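Local coordinates for protein ATP:cob(I)alamin adenosyltransferase, putative (PDB 2ZHZ) that probably transfers the adenosyl group of ATP to the cobalt of reduced cobalamin, making adenosylcobalamin and triphosphate as a homotrimer of helix bundles, at residues Val48-Ala51 with Glu52-Asp56. Sequence-based numbering, arbitrary orientation.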
loop_
_atom_site.group_PDB
_atom_site.type_symbol
_atom_site.label_atom_id
_atom_site.label_comp_id
_atom_site.label_asym_id
_atom_site.label_seq_id
_atom_site.Cartn_x
_atom_site.Cartn_y
_atom_site.Cartn_z
ATOM N N VAL B 48 2.950 5.269 -9.938
ATOM C CA VAL B 48 1.684 5.990 -9.979
ATOM C C VAL B 48 1.960 7.489 -9.913
ATOM O O VAL B 48 1.315 8.284 -10.602
ATOM C CB VAL B 48 0.772 5.577 -8.804
ATOM C CG1 VAL B 48 -0.446 6.489 -8.731
ATOM C CG2 VAL B 48 0.335 4.133 -8.990
ATOM N N LEU B 49 2.919 7.870 -9.079
ATOM C CA LEU B 49 3.299 9.272 -8.946
ATOM C C LEU B 49 3.901 9.774 -10.266
ATOM O O LEU B 49 3.642 10.902 -10.688
ATOM C CB LEU B 49 4.319 9.438 -7.816
ATOM C CG LEU B 49 4.962 10.822 -7.658
ATOM C CD1 LEU B 49 3.880 11.897 -7.546
ATOM C CD2 LEU B 49 5.864 10.817 -6.430
ATOM N N LEU B 50 4.696 8.929 -10.918
ATOM C CA LEU B 50 5.313 9.301 -12.187
ATOM C C LEU B 50 4.288 9.498 -13.302
ATOM O O LEU B 50 4.599 10.081 -14.340
ATOM C CB LEU B 50 6.346 8.247 -12.604
ATOM C CG LEU B 50 7.701 8.353 -11.898
ATOM C CD1 LEU B 50 8.499 7.086 -12.106
ATOM C CD2 LEU B 50 8.467 9.560 -12.445
ATOM N N ALA B 51 3.065 9.019 -13.085
ATOM C CA ALA B 51 2.005 9.159 -14.079
ATOM C C ALA B 51 1.316 10.525 -13.968
ATOM O O ALA B 51 0.432 10.853 -14.761
ATOM C CB ALA B 51 0.982 8.036 -13.915
ATOM N N GLU B 52 1.732 11.311 -12.980
ATOM C CA GLU B 52 1.182 12.643 -12.749
ATOM C C GLU B 52 2.100 13.681 -13.387
ATOM O O GLU B 52 3.234 13.374 -13.749
ATOM C CB GLU B 52 1.115 12.936 -11.248
ATOM C CG GLU B 52 0.147 12.078 -10.451
ATOM C CD GLU B 52 -1.296 12.447 -10.712
ATOM O OE1 GLU B 52 -1.634 13.644 -10.581
ATOM O OE2 GLU B 52 -2.092 11.544 -11.041
ATOM N N PRO B 53 1.609 14.922 -13.550
ATOM C CA PRO B 53 2.440 15.976 -14.138
ATOM C C PRO B 53 3.510 16.285 -13.097
ATOM O O PRO B 53 3.197 16.396 -11.910
ATOM C CB PRO B 53 1.462 17.138 -14.303
ATOM C CG PRO B 53 0.145 16.445 -14.511
ATOM C CD PRO B 53 0.200 15.347 -13.475
ATOM N N LEU B 54 4.759 16.423 -13.521
ATOM C CA LEU B 54 5.840 16.686 -12.578
ATOM C C LEU B 54 6.936 17.558 -13.168
ATOM O O LEU B 54 7.094 17.630 -14.382
ATOM C CB LEU B 54 6.494 15.372 -12.148
ATOM C CG LEU B 54 5.700 14.266 -11.447
ATOM C CD1 LEU B 54 6.499 12.968 -11.520
ATOM C CD2 LEU B 54 5.427 14.650 -10.002
ATOM N N PRO B 55 7.712 18.234 -12.305
ATOM C CA PRO B 55 8.797 19.073 -12.817
ATOM C C PRO B 55 9.787 18.084 -13.430
ATOM O O PRO B 55 9.946 16.977 -12.916
ATOM C CB PRO B 55 9.354 19.729 -11.555
ATOM C CG PRO B 55 8.163 19.788 -10.640
ATOM C CD PRO B 55 7.527 18.436 -10.857
ATOM N N ASP B 56 10.444 18.469 -14.520
ATOM C CA ASP B 56 11.393 17.581 -15.184
ATOM C C ASP B 56 12.453 16.979 -14.271
ATOM O O ASP B 56 12.766 15.794 -14.375
ATOM C CB ASP B 56 12.073 18.316 -16.342
ATOM C CG ASP B 56 11.141 18.535 -17.516
ATOM O OD1 ASP B 56 11.485 19.333 -18.413
ATOM O OD2 ASP B 56 10.064 17.903 -17.545
HETATM O O HOH W 1 -1.122 9.052 -11.028
#
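Leu54 turns its side chain back onto the last turn of helix 31-50, and its two methyls divide the work between two neighbouring leucines. CD2 of Leu54 lies 4.0 Å from CD1 of Leu49, while CD1 of Leu54 is the same 4.0 Å from CD2 of Leu50; in both pairs the side chains cross at about a right angle. The CD1 methyl of Leu54 also rests against the backbone, 3.6 Å from Leu49 O. Leu49 leaves its own helix pointing away from the loop, but with CG anti to the backbone N (chi1 172°) its CD1 end comes round to the Leu54 methyl.

Leu49 O accepts a hydrogen bond from Glu52 N at 3.0 Å; the N-H...O angle is 157°, fairly straight, though the donor sits well above the carbonyl plane. This bond and the one from Ala51 N to Val48 O, each from residue i+3 back to residue i, are of the 3-10 type, at the junction with the short connection to helix 56-77 of the bundle. Leu62 of that helix touches both Leu49 and Leu50, and Leu166 of helix 147-169 packs on Leu49 and Leu54.

Glu52 sets its CB 3.3 Å from Leu49 O. Its CG, beside the backbone N, lies 4.0 Å from Val48 O, and the bend at chi2 (-73°) carries the carboxylate on toward a water. That water bridges the gap, donating to Val48 O at 2.6 Å and to Glu52 OE2 at 2.7 Å. The same OE2 forms a salt bridge with Arg116 of the second subunit, tying this helix end to the trimer interface.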